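Local coordinates for DUF1993 domain-containing protein (Shewanella denitrificans, PDB 2OQM) that is of unknown function but belongs to the DinB family of four-helix-bundle proteins, as a member of the DUF1993 group, at residues A38-A43 with G167-N172; D78-G83 with A112-Y117. All blocks are in the same frame, centred on the assembly; numbering follows the deposited sequence. Where two conformers were deposited one is given.

Both contacts belong to one helical bundle, the DUF1993 domain. Contact 1 joins helix 13-50 to helix 146-172, the first and last long helices of the bundle; contact 2 joins helices 69-87 and 104-119, which come between them in the chain. Each contact pairs two helices running in the same direction, and the middle pair runs against the outer pair, which gives the up-down-down-up order of the bundle. The contact centres are about 21 Å apart and their nearest atoms about 9 Å apart, so the two do not touch. Contact 2 lies near the centre of the folded chain, about 7 Å from it, whereas contact 1 lies about 16 Å out, where helix 146-172 also meets the second subunit.

Contact 1 of 2, residues A38-A43 with G167-N172; sequences AIFDKA and GILRHN. With EDO (1,2-ethanediol), chain T.
In the helical bundle, the first long helix, 13-50, meets the last, 146-172, through one leucine, Leu-169, whose two methyls reach different residues of 38-43. CD1 of Leu-169 presses on CG2 of Ile-39 at 3.5 Å, a tight methyl contact, while its CD2 rests on CB of Ala-43 at 3.8 Å. The Ile-39 methyl is the branch anti to its backbone N, and chi1 of -71° places CG1 beside that nitrogen instead. Over one face of the Phe-40 ring lies the same CD1, 4.4 Å from CE1 of Phe-40. The segment axes approach to 10.9 Å at 21°, as in the up-down-down-up four-helix bundle of DinB-like proteins, whose first and last helices run in the same direction. Leu-69 and Val-73 of helix 69-87 also pack on Phe-40, and Leu-69 touches Leu-169 as well. Asn-172 turns back on its own helix: ND2 donates to O of Ile-168 at 2.9 Å, almost straight at 176°. His-171 faces the second subunit, where its ND1 bonds to Leu-62 O of that chain; its backbone O accepts from O2 of an ethanediol, probably from the crystallisation liquor, at 2.8 Å.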
loop_
_atom_site.group_PDB
_atom_site.type_symbol
_atom_site.label_atom_id
_atom_site.label_comp_id
_atom_site.label_asym_id
_atom_site.label_seq_id
_atom_site.Cartn_x
_atom_site.Cartn_y
_atom_site.Cartn_z
ATOM N N ALA A 38 8.410 -10.692 10.251
ATOM C CA ALA A 38 8.862 -11.873 9.472
ATOM C C ALA A 38 9.923 -11.530 8.425
ATOM O O ALA A 38 10.846 -12.307 8.152
ATOM C CB ALA A 38 7.639 -12.525 8.726
ATOM N N ILE A 39 9.738 -10.382 7.790
ATOM C CA ILE A 39 10.741 -9.792 6.902
ATOM C C ILE A 39 12.104 -9.614 7.612
ATOM O O ILE A 39 13.152 -9.906 7.032
ATOM C CB ILE A 39 10.205 -8.495 6.317
ATOM C CG1 ILE A 39 9.087 -8.824 5.299
ATOM C CG2 ILE A 39 11.295 -7.667 5.579
ATOM C CD1 ILE A 39 8.268 -7.589 4.934
ATOM N N PHE A 40 12.083 -9.188 8.880
ATOM C CA PHE A 40 13.307 -8.978 9.633
ATOM C C PHE A 40 13.946 -10.251 10.078
ATOM O O PHE A 40 15.180 -10.305 10.286
ATOM C CB PHE A 40 13.066 -8.001 10.776
ATOM C CG PHE A 40 13.231 -6.541 10.340
ATOM C CD1 PHE A 40 14.495 -6.009 10.171
ATOM C CD2 PHE A 40 12.153 -5.767 9.966
ATOM C CE1 PHE A 40 14.675 -4.704 9.745
ATOM C CE2 PHE A 40 12.332 -4.459 9.547
ATOM C CZ PHE A 40 13.593 -3.937 9.425
ATOM N N ASP A 41 13.145 -11.302 10.227
ATOM C CA ASP A 41 13.722 -12.617 10.438
ATOM C C ASP A 41 14.587 -13.022 9.245
ATOM O O ASP A 41 15.656 -13.591 9.419
ATOM C CB ASP A 41 12.656 -13.700 10.667
ATOM C CG ASP A 41 11.796 -13.474 11.901
ATOM O OD1 ASP A 41 12.149 -12.679 12.824
ATOM O OD2 ASP A 41 10.718 -14.120 11.911
ATOM N N LYS A 42 14.140 -12.755 8.024
ATOM C CA LYS A 42 14.992 -13.013 6.858
ATOM C C LYS A 42 16.229 -12.136 6.842
ATOM O O LYS A 42 17.291 -12.621 6.476
ATOM C CB LYS A 42 14.209 -12.888 5.539
ATOM C CG LYS A 42 13.037 -13.875 5.509
ATOM C CD LYS A 42 12.925 -14.533 4.171
ATOM C CE LYS A 42 11.939 -15.673 4.173
ATOM N NZ LYS A 42 11.585 -16.028 2.765
ATOM N N ALA A 43 16.097 -10.862 7.230
ATOM C CA ALA A 43 17.266 -9.957 7.317
ATOM C C ALA A 43 18.317 -10.486 8.314
ATOM O O ALA A 43 19.495 -10.481 8.029
ATOM C CB ALA A 43 16.845 -8.540 7.655
ATOM N N GLY A 167 12.067 -2.987 0.243
ATOM C CA GLY A 167 12.971 -2.627 -0.840
ATOM C C GLY A 167 14.414 -2.385 -0.415
ATOM O O GLY A 167 15.360 -2.791 -1.074
ATOM N N ILE A 168 14.582 -1.705 0.716
ATOM C CA ILE A 168 15.914 -1.501 1.251
ATOM C C ILE A 168 16.586 -2.857 1.481
ATOM O O ILE A 168 17.749 -3.040 1.112
ATOM C CB ILE A 168 15.928 -0.627 2.549
ATOM C CG1 ILE A 168 15.486 0.803 2.226
ATOM C CG2 ILE A 168 17.347 -0.568 3.134
ATOM C CD1 ILE A 168 15.158 1.657 3.449
ATOM N N LEU A 169 15.874 -3.795 2.109
ATOM C CA LEU A 169 16.463 -5.087 2.448
ATOM C C LEU A 169 16.759 -5.870 1.195
ATOM O O LEU A 169 17.829 -6.429 1.022
ATOM C CB LEU A 169 15.545 -5.866 3.354
ATOM C CG LEU A 169 15.460 -5.250 4.749
ATOM C CD1 LEU A 169 14.273 -5.902 5.516
ATOM C CD2 LEU A 169 16.829 -5.454 5.446
ATOM N N ARG A 170 15.804 -5.875 0.303
ATOM C CA ARG A 170 15.941 -6.578 -0.968
ATOM C C ARG A 170 17.136 -6.062 -1.781
ATOM O O ARG A 170 17.947 -6.831 -2.312
ATOM C CB ARG A 170 14.640 -6.397 -1.743
ATOM C CG ARG A 170 14.491 -7.245 -2.960
ATOM C CD ARG A 170 14.494 -8.730 -2.650
ATOM N NE ARG A 170 14.507 -9.504 -3.881
ATOM C CZ ARG A 170 13.420 -9.874 -4.556
ATOM N NH1 ARG A 170 12.203 -9.583 -4.127
ATOM N NH2 ARG A 170 13.551 -10.569 -5.677
ATOM N N HIS A 171 17.279 -4.752 -1.832
ATOM C CA HIS A 171 18.375 -4.082 -2.521
ATOM C C HIS A 171 19.728 -4.498 -1.971
ATOM O O HIS A 171 20.700 -4.585 -2.708
ATOM C CB HIS A 171 18.140 -2.554 -2.411
ATOM C CG HIS A 171 19.225 -1.696 -2.996
ATOM N ND1 HIS A 171 19.478 -1.636 -4.342
ATOM C CD2 HIS A 171 20.063 -0.801 -2.412
ATOM C CE1 HIS A 171 20.469 -0.782 -4.566
ATOM N NE2 HIS A 171 20.851 -0.265 -3.408
ATOM N N ASN A 172 19.795 -4.725 -0.662
ATOM C CA ASN A 172 21.017 -5.126 0.019
ATOM C C ASN A 172 21.334 -6.611 -0.098
ATOM O O ASN A 172 22.427 -7.021 0.270
ATOM C CB ASN A 172 20.954 -4.714 1.493
ATOM C CG ASN A 172 21.457 -3.322 1.711
ATOM O OD1 ASN A 172 22.654 -3.149 1.922
ATOM N ND2 ASN A 172 20.544 -2.304 1.646
HETATM C C1 EDO T . 21.419 -4.170 -7.614
HETATM O O1 EDO T . 20.143 -3.808 -8.120
HETATM C C2 EDO T . 21.501 -4.013 -6.079
HETATM O O2 EDO T . 21.059 -5.210 -5.395
#

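Contact 2 of 2, residues D78-G83 with A112-Y117; sequences DTAKVG and ASVLTY. With FMT (formic acid), chain N.
Lys-81 meets helix 104-119 through its aliphatic stem rather than its charge: CG lies 3.7 Å from CE2 of Tyr-117, the lysine chain crossing the tyrosine side chain at about a right angle. Carbonyl O of the same lysine sits at the ring edge, near its plane, 3.6 Å from CE2 of Tyr-117. A bend at chi3, 69°, turns the amine away from the ring, and NZ is held instead by hydrogen bonds to Pro-95 O and His-97 ND1, with a long salt bridge to Asp-78 OD1, which also pairs with Arg-110. Helices 69-87 and 104-119, two of the bundle's long helices, run in similar directions here, 26° apart, their segment axes approaching to 9.8 Å. Val-114 packs between the helices through CG1, which lies 4.1 Å from CB of Lys-81 and 4.2 Å from CB of Ala-80; Leu-33 and Phe-29 of helix 13-50 pack against Val-114 and Ala-80, respectively. Beyond the ring, Tyr-117 OH donates to O2 of a formic acid molecule in a very short bond of 2.5 Å. The carbon of this formic acid, probably from the crystallisation liquor, lies at the ring edge, in plane. Phe-121 packs edge-to-face with the Tyr-117 ring.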
loop_
_atom_site.group_PDB
_atom_site.type_symbol
_atom_site.label_atom_id
_atom_site.label_comp_id
_atom_site.label_asym_id
_atom_site.label_seq_id
_atom_site.Cartn_x
_atom_site.Cartn_y
_atom_site.Cartn_z
ATOM N N ASP A 78 4.016 4.139 13.358
ATOM C CA ASP A 78 3.282 5.362 13.699
ATOM C C ASP A 78 2.071 5.534 12.813
ATOM O O ASP A 78 1.008 5.906 13.273
ATOM C CB ASP A 78 4.175 6.597 13.581
ATOM C CG ASP A 78 5.038 6.831 14.793
ATOM O OD1 ASP A 78 4.855 6.188 15.845
ATOM O OD2 ASP A 78 5.920 7.689 14.669
ATOM N N THR A 79 2.198 5.166 11.546
ATOM C CA THR A 79 1.059 5.277 10.666
ATOM C C THR A 79 -0.131 4.458 11.189
ATOM O O THR A 79 -1.282 4.936 11.184
ATOM C CB THR A 79 1.448 4.833 9.271
ATOM O OG1 THR A 79 2.479 5.700 8.780
ATOM C CG2 THR A 79 0.269 4.896 8.336
ATOM N N ALA A 80 0.144 3.203 11.552
ATOM C CA ALA A 80 -0.849 2.295 12.126
ATOM C C ALA A 80 -1.384 2.830 13.445
ATOM O O ALA A 80 -2.602 2.945 13.625
ATOM C CB ALA A 80 -0.277 0.909 12.324
ATOM N N LYS A 81 -0.474 3.167 14.351
ATOM C CA LYS A 81 -0.854 3.573 15.716
ATOM C C LYS A 81 -1.670 4.875 15.699
ATOM O O LYS A 81 -2.780 4.931 16.224
ATOM C CB LYS A 81 0.393 3.767 16.585
ATOM C CG LYS A 81 0.074 4.232 18.029
ATOM C CD LYS A 81 1.314 4.697 18.761
ATOM C CE LYS A 81 1.877 6.008 18.200
ATOM N NZ LYS A 81 3.061 6.492 18.963
ATOM N N VAL A 82 -1.103 5.916 15.086
ATOM C CA VAL A 82 -1.739 7.236 15.049
ATOM C C VAL A 82 -2.969 7.226 14.158
ATOM O O VAL A 82 -3.959 7.933 14.425
ATOM C CB VAL A 82 -0.743 8.318 14.625
ATOM C CG1 VAL A 82 -1.484 9.696 14.383
ATOM C CG2 VAL A 82 0.406 8.423 15.652
ATOM N N GLY A 83 -2.909 6.465 13.083
ATOM C CA GLY A 83 -4.062 6.312 12.172
ATOM C C GLY A 83 -5.283 5.802 12.953
ATOM O O GLY A 83 -6.363 6.391 12.915
ATOM N N ALA A 112 6.025 -4.613 18.549
ATOM C CA ALA A 112 5.258 -5.326 19.548
ATOM C C ALA A 112 4.297 -4.391 20.306
ATOM O O ALA A 112 3.169 -4.763 20.612
ATOM C CB ALA A 112 6.217 -6.012 20.526
ATOM N N SER A 113 4.769 -3.192 20.625
ATOM C CA SER A 113 3.986 -2.203 21.364
ATOM C C SER A 113 2.788 -1.753 20.527
ATOM O O SER A 113 1.650 -1.637 21.010
ATOM C CB SER A 113 4.858 -0.994 21.653
ATOM O OG SER A 113 4.102 0.070 22.211
ATOM N N VAL A 114 3.035 -1.468 19.264
ATOM C CA VAL A 114 1.932 -1.063 18.405
ATOM C C VAL A 114 0.941 -2.190 18.266
ATOM O O VAL A 114 -0.251 -1.962 18.284
ATOM C CB VAL A 114 2.415 -0.574 17.025
ATOM C CG1 VAL A 114 1.203 -0.272 16.122
ATOM C CG2 VAL A 114 3.304 0.684 17.270
ATOM N N LEU A 115 1.422 -3.419 18.150
ATOM C CA LEU A 115 0.525 -4.567 18.060
ATOM C C LEU A 115 -0.323 -4.712 19.296
ATOM O O LEU A 115 -1.501 -4.978 19.180
ATOM C CB LEU A 115 1.283 -5.888 17.770
ATOM C CG LEU A 115 1.843 -6.089 16.360
ATOM C CD1 LEU A 115 2.802 -7.318 16.281
ATOM C CD2 LEU A 115 0.712 -6.164 15.291
ATOM N N THR A 116 0.261 -4.533 20.487
ATOM C CA THR A 116 -0.489 -4.579 21.729
ATOM C C THR A 116 -1.523 -3.463 21.809
ATOM O O THR A 116 -2.660 -3.700 22.219
ATOM C CB THR A 116 0.467 -4.484 22.954
ATOM O OG1 THR A 116 1.431 -5.536 22.877
ATOM C CG2 THR A 116 -0.268 -4.582 24.282
ATOM N N TYR A 117 -1.135 -2.256 21.408
ATOM C CA TYR A 117 -2.059 -1.141 21.358
ATOM C C TYR A 117 -3.255 -1.466 20.472
ATOM O O TYR A 117 -4.397 -1.332 20.885
ATOM C CB TYR A 117 -1.339 0.080 20.855
ATOM C CG TYR A 117 -2.204 1.318 20.671
ATOM C CD1 TYR A 117 -2.707 1.994 21.769
ATOM C CD2 TYR A 117 -2.487 1.826 19.418
ATOM C CE1 TYR A 117 -3.483 3.145 21.615
ATOM C CE2 TYR A 117 -3.231 2.981 19.266
ATOM C CZ TYR A 117 -3.715 3.632 20.378
ATOM O OH TYR A 117 -4.491 4.749 20.250
HETATM C C FMT N . -5.332 5.368 23.153
HETATM O O1 FMT N . -6.407 4.930 23.554
HETATM O O2 FMT N . -5.212 6.125 22.182
#